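PDB 6Z9K: PrgA from Enterococcus faecalis, which provides surface exclusion against unwanted conjugation, extending far outside the cell from its cell-wall attachment, with this piece being its CAP domain. Local coordinates for residues D108-S113 with K211-S216; Y118-I123 with E144-G149. All coordinates share one frame; numbering follows the deposited sequence.

Interaction 1 of 2, residues D108-S113 with K211-S216; sequences DIAKYS and KIHIIS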
loop_
_atom_site.group_PDB
_atom_site.type_symbol
_atom_site.label_atom_id
_atom_site.label_comp_id
_atom_site.label_asym_id
_atom_site.label_seq_id
_atom_site.Cartn_x
_atom_site.Cartn_y
_atom_site.Cartn_z
ATOM N N ASP A 108 -7.198 -12.764 -3.887
ATOM C CA ASP A 108 -7.814 -13.869 -3.126
ATOM C C ASP A 108 -8.153 -13.385 -1.706
ATOM O O ASP A 108 -9.280 -13.690 -1.211
ATOM C CB ASP A 108 -6.980 -15.130 -3.189
ATOM C CG ASP A 108 -7.055 -15.876 -4.496
ATOM O OD1 ASP A 108 -7.888 -15.484 -5.379
ATOM O OD2 ASP A 108 -6.263 -16.819 -4.640
ATOM N N ILE A 109 -7.240 -12.667 -1.064
ATOM C CA ILE A 109 -7.549 -12.139 0.303
ATOM C C ILE A 109 -8.802 -11.270 0.199
ATOM O O ILE A 109 -9.680 -11.345 1.030
ATOM C CB ILE A 109 -6.341 -11.443 0.928
ATOM C CG1 ILE A 109 -5.213 -12.434 1.271
ATOM C CG2 ILE A 109 -6.778 -10.579 2.130
ATOM C CD1 ILE A 109 -3.935 -11.822 1.770
ATOM N N ALA A 110 -8.868 -10.403 -0.801
ATOM C CA ALA A 110 -9.973 -9.431 -0.939
ATOM C C ALA A 110 -11.284 -10.202 -1.137
ATOM O O ALA A 110 -12.283 -9.913 -0.399
ATOM C CB ALA A 110 -9.626 -8.462 -2.068
ATOM N N LYS A 111 -11.291 -11.171 -2.035
ATOM C CA LYS A 111 -12.484 -11.991 -2.360
ATOM C C LYS A 111 -12.999 -12.723 -1.106
ATOM O O LYS A 111 -14.221 -12.773 -0.866
ATOM C CB LYS A 111 -12.085 -13.035 -3.405
ATOM C CG LYS A 111 -13.230 -13.864 -3.916
ATOM C CD LYS A 111 -12.861 -14.629 -5.157
ATOM C CE LYS A 111 -11.866 -15.742 -4.953
ATOM N NZ LYS A 111 -12.127 -16.798 -5.957
ATOM N N TYR A 112 -12.099 -13.238 -0.283
ATOM C CA TYR A 112 -12.465 -14.061 0.879
ATOM C C TYR A 112 -12.782 -13.197 2.097
ATOM O O TYR A 112 -13.308 -13.759 3.068
ATOM C CB TYR A 112 -11.353 -15.061 1.179
ATOM C CG TYR A 112 -11.155 -16.125 0.117
ATOM C CD1 TYR A 112 -12.138 -16.427 -0.827
ATOM C CD2 TYR A 112 -10.009 -16.894 0.112
ATOM C CE1 TYR A 112 -11.958 -17.436 -1.757
ATOM C CE2 TYR A 112 -9.807 -17.902 -0.801
ATOM C CZ TYR A 112 -10.810 -18.199 -1.722
ATOM O OH TYR A 112 -10.602 -19.215 -2.617
ATOM N N SER A 113 -12.409 -11.914 2.087
ATOM C CA SER A 113 -12.605 -11.041 3.276
ATOM C C SER A 113 -14.075 -10.605 3.407
ATOM O O SER A 113 -14.660 -10.141 2.426
ATOM C CB SER A 113 -11.690 -9.842 3.246
ATOM O OG SER A 113 -10.346 -10.253 3.475
ATOM N N LYS A 211 -12.586 -1.221 1.138
ATOM C CA LYS A 211 -11.263 -1.446 1.726
ATOM C C LYS A 211 -10.176 -1.438 0.679
ATOM O O LYS A 211 -10.428 -1.753 -0.498
ATOM C CB LYS A 211 -11.223 -2.845 2.331
ATOM C CG LYS A 211 -12.144 -3.021 3.521
ATOM C CD LYS A 211 -12.229 -4.512 3.840
ATOM C CE LYS A 211 -13.277 -4.789 4.854
ATOM N NZ LYS A 211 -13.443 -6.240 5.073
ATOM N N ILE A 212 -9.006 -1.069 1.186
ATOM C CA ILE A 212 -7.733 -1.253 0.446
ATOM C C ILE A 212 -6.912 -2.267 1.219
ATOM O O ILE A 212 -6.599 -2.033 2.395
ATOM C CB ILE A 212 -6.977 0.072 0.348
ATOM C CG1 ILE A 212 -7.856 1.171 -0.268
ATOM C CG2 ILE A 212 -5.660 -0.193 -0.404
ATOM C CD1 ILE A 212 -7.276 2.583 -0.148
ATOM N N HIS A 213 -6.501 -3.334 0.550
ATOM C CA HIS A 213 -5.670 -4.407 1.141
ATOM C C HIS A 213 -4.260 -4.301 0.545
ATOM O O HIS A 213 -4.107 -4.553 -0.649
ATOM C CB HIS A 213 -6.253 -5.809 0.813
ATOM C CG HIS A 213 -7.696 -6.029 1.162
ATOM N ND1 HIS A 213 -8.086 -6.792 2.256
ATOM C CD2 HIS A 213 -8.846 -5.668 0.539
ATOM C CE1 HIS A 213 -9.418 -6.828 2.309
ATOM N NE2 HIS A 213 -9.903 -6.156 1.268
ATOM N N ILE A 214 -3.289 -3.922 1.365
ATOM C CA ILE A 214 -1.871 -3.953 0.954
ATOM C C ILE A 214 -1.265 -5.240 1.508
ATOM O O ILE A 214 -1.170 -5.416 2.700
ATOM C CB ILE A 214 -1.134 -2.678 1.412
ATOM C CG1 ILE A 214 -1.759 -1.429 0.780
ATOM C CG2 ILE A 214 0.361 -2.832 1.080
ATOM C CD1 ILE A 214 -1.032 -0.102 1.100
ATOM N N ILE A 215 -0.929 -6.148 0.598
ATOM C CA ILE A 215 -0.405 -7.503 0.884
ATOM C C ILE A 215 1.098 -7.516 0.558
ATOM O O ILE A 215 1.467 -7.159 -0.550
ATOM C CB ILE A 215 -1.211 -8.562 0.121
ATOM C CG1 ILE A 215 -2.728 -8.415 0.364
ATOM C CG2 ILE A 215 -0.658 -9.920 0.511
ATOM C CD1 ILE A 215 -3.130 -8.341 1.783
ATOM N N SER A 216 1.947 -7.796 1.527
ATOM C CA SER A 216 3.415 -7.777 1.254
ATOM C C SER A 216 4.118 -8.823 2.098
ATOM O O SER A 216 3.602 -9.246 3.139
ATOM C CB SER A 216 3.965 -6.395 1.474
ATOM O OG SER A 216 3.748 -5.942 2.794
HETATM O O HOH W 1 -14.033 -7.309 2.524
#
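A110 rides over the imidazole of H213 where the end of helix 100-112 lies against the three-stranded antiparallel sheet of the CAP domain, part of the alpha-beta-alpha sandwich of this family. The short axes of 108-112 and 211-216 come within 9.4 Å at 142°, and the CA atoms of A110 and H213 are the nearest pair across the two segments, 6.9 Å apart. The CH-pi geometry is clear: A110 CA stands 4.2 Å from the ring centroid and 18° off the ring normal, while A110 CB meets the CD2 side of the ring. H213 has CG anti to its carbonyl carbon (chi1 -53°), which swings the ring toward the helix. Its rotation is then fixed from both nitrogens, ND1 bonding to E144 and NE2 to S202, so this buried polar ring is satisfied within the protein. I109 splits its two branches: CG2 approaches ND1 of H213 obliquely, whereas CD1, at the end of an extended chain, meets I215 CD1 tip to tip at 3.6 Å. At the helix end S113 turns OG back to I109 O, a 2.8 Å bond that approaches from above the carbonyl plane, and the same hydroxyl lies 3.7 Å from H213 CE1. K211 NZ, also bonded to D114 O, gives a hydrogen bond of 2.8 Å to a water that in turn donates weakly to S113 O.

Interaction 2 of 2, residues Y118-I123 with E144-G149; sequences YMHDVI and ENLGGG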
loop_
_atom_site.group_PDB
_atom_site.type_symbol
_atom_site.label_atom_id
_atom_site.label_comp_id
_atom_site.label_asym_id
_atom_site.label_seq_id
_atom_site.Cartn_x
_atom_site.Cartn_y
_atom_site.Cartn_z
ATOM N N TYR A 118 -14.636 -4.777 9.564
ATOM C CA TYR A 118 -13.695 -3.641 9.461
ATOM C C TYR A 118 -12.288 -4.156 9.761
ATOM O O TYR A 118 -11.386 -3.620 9.211
ATOM C CB TYR A 118 -14.052 -2.520 10.434
ATOM C CG TYR A 118 -13.209 -1.263 10.379
ATOM C CD1 TYR A 118 -13.169 -0.450 9.235
ATOM C CD2 TYR A 118 -12.538 -0.826 11.515
ATOM C CE1 TYR A 118 -12.482 0.751 9.213
ATOM C CE2 TYR A 118 -11.810 0.352 11.502
ATOM C CZ TYR A 118 -11.778 1.128 10.347
ATOM O OH TYR A 118 -11.082 2.290 10.311
ATOM N N MET A 119 -12.110 -5.111 10.650
ATOM C CA MET A 119 -10.753 -5.567 11.042
ATOM C C MET A 119 -10.243 -6.574 10.015
ATOM O O MET A 119 -10.991 -7.000 9.127
ATOM C CB MET A 119 -10.824 -6.233 12.408
ATOM C CG MET A 119 -11.348 -5.318 13.462
ATOM S SD MET A 119 -11.484 -6.231 15.014
ATOM C CE MET A 119 -12.741 -7.455 14.667
ATOM N N HIS A 120 -8.964 -6.907 10.103
ATOM C CA HIS A 120 -8.385 -8.028 9.330
ATOM C C HIS A 120 -9.301 -9.245 9.442
ATOM O O HIS A 120 -9.666 -9.625 10.554
ATOM C CB HIS A 120 -7.004 -8.411 9.810
ATOM C CG HIS A 120 -6.016 -7.295 9.771
ATOM N ND1 HIS A 120 -5.638 -6.680 8.605
ATOM C CD2 HIS A 120 -5.415 -6.613 10.770
ATOM C CE1 HIS A 120 -4.703 -5.744 8.883
ATOM N NE2 HIS A 120 -4.575 -5.688 10.209
ATOM N N ASP A 121 -9.548 -9.916 8.315
ATOM C CA ASP A 121 -10.287 -11.199 8.288
ATOM C C ASP A 121 -9.224 -12.296 8.270
ATOM O O ASP A 121 -8.720 -12.634 7.207
ATOM C CB ASP A 121 -11.226 -11.236 7.091
ATOM C CG ASP A 121 -12.107 -12.489 7.069
ATOM O OD1 ASP A 121 -11.735 -13.505 7.747
ATOM O OD2 ASP A 121 -13.151 -12.449 6.398
ATOM N N VAL A 122 -8.798 -12.728 9.433
ATOM C CA VAL A 122 -7.657 -13.673 9.531
ATOM C C VAL A 122 -8.044 -14.993 8.895
ATOM O O VAL A 122 -7.206 -15.639 8.373
ATOM C CB VAL A 122 -7.137 -13.859 10.975
ATOM C CG1 VAL A 122 -6.589 -12.526 11.501
ATOM C CG2 VAL A 122 -8.136 -14.385 11.944
ATOM N N ILE A 123 -9.305 -15.399 8.942
ATOM C CA ILE A 123 -9.730 -16.668 8.288
ATOM C C ILE A 123 -9.532 -16.509 6.786
ATOM O O ILE A 123 -8.982 -17.412 6.136
ATOM C CB ILE A 123 -11.189 -16.990 8.607
ATOM C CG1 ILE A 123 -11.290 -17.383 10.075
ATOM C CG2 ILE A 123 -11.702 -18.064 7.664
ATOM C CD1 ILE A 123 -12.648 -17.585 10.538
ATOM N N GLU A 144 -1.191 -8.548 5.733
ATOM C CA GLU A 144 -2.053 -7.437 5.298
ATOM C C GLU A 144 -1.884 -6.164 6.129
ATOM O O GLU A 144 -1.883 -6.206 7.375
ATOM C CB GLU A 144 -3.509 -7.930 5.355
ATOM C CG GLU A 144 -4.535 -6.856 5.053
ATOM C CD GLU A 144 -5.949 -7.418 5.065
ATOM O OE1 GLU A 144 -6.550 -7.450 6.138
ATOM O OE2 GLU A 144 -6.344 -7.886 3.984
ATOM N N ASN A 145 -1.817 -5.027 5.439
ATOM C CA ASN A 145 -2.080 -3.672 5.987
ATOM C C ASN A 145 -3.382 -3.208 5.328
ATOM O O ASN A 145 -3.461 -3.147 4.124
ATOM C CB ASN A 145 -0.873 -2.764 5.760
ATOM C CG ASN A 145 0.291 -3.171 6.629
ATOM O OD1 ASN A 145 0.292 -2.895 7.839
ATOM N ND2 ASN A 145 1.290 -3.832 6.039
ATOM N N LEU A 146 -4.380 -2.912 6.142
ATOM C CA LEU A 146 -5.741 -2.668 5.649
ATOM C C LEU A 146 -6.118 -1.204 5.874
ATOM O O LEU A 146 -5.972 -0.718 6.972
ATOM C CB LEU A 146 -6.669 -3.620 6.420
ATOM C CG LEU A 146 -8.132 -3.674 6.068
ATOM C CD1 LEU A 146 -8.340 -4.130 4.636
ATOM C CD2 LEU A 146 -8.831 -4.604 7.051
ATOM N N GLY A 147 -6.590 -0.562 4.833
ATOM C CA GLY A 147 -7.138 0.798 4.914
ATOM C C GLY A 147 -8.617 0.806 4.701
ATOM O O GLY A 147 -9.041 0.492 3.622
ATOM N N GLY A 148 -9.411 1.181 5.703
ATOM C CA GLY A 148 -10.858 1.199 5.537
ATOM C C GLY A 148 -11.393 2.606 5.658
ATOM O O GLY A 148 -10.738 3.324 6.333
ATOM N N GLY A 149 -12.347 2.946 4.814
ATOM C CA GLY A 149 -13.097 4.212 4.897
ATOM C C GLY A 149 -12.355 5.359 4.224
ATOM O O GLY A 149 -12.644 6.533 4.554
HETATM O O HOH W 2 -8.967 -8.884 5.605
#
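With CG anti to the carbonyl carbon (chi1 -58°), H120 turns its ring toward E144, whose own chain runs out with CG anti to the backbone N (chi1 175°). The two side chains pass in opposite directions, and ring and carboxylate end nearly coplanar. H120 ND1 donates to E144 OE1 over 2.7 Å at 173°; the acceptor sits in the imidazole plane and uses its anti lone pair, so the bond fixes the ring's rotation. E144 OE1 also accepts a hydrogen bond from a water 2.9 Å away, which in turn accepts from D121 N at 3.0 Å. The carboxylate thus lies between two histidines, H120 and H213. Such a cluster of two histidines and a glutamate is consistent with the CAP-domain cavity, and here the H120 side chain lies about 3 Å from the bound magnesium ion, whose site includes L146 and H185. L146 adds apolar contact: CB lies 3.8 Å from H120 CE1, and CD2 reaches the backbone at Y118 O, 3.5 Å away. Farther along strand 144-148, Y118 CE1 approaches G148 CA obliquely at 4.0 Å.

In the fold
After several earlier helices, the chain enters helix 100-112, whose last turn, with S113 just beyond it, supplies one side of interaction 1. The following loop holds residues 118-121, which lead into helix 122-132; after a further loop, strand 144-148 closes interaction 2. Only after helices 160-176 and 184-189 and strand 196-202 does strand 211-217 return to helix 100-112, so interaction 2 is nested within the long loop closed by interaction 1. Strands 144-148 and 211-217 are antiparallel sheet neighbours, and the two contact centres are 8 Å apart. Besides the shared pair H213 and E144, N145 N lies 2.8 Å from I214 O, probably a hydrogen bond, and S113 CA packs against D121 OD2.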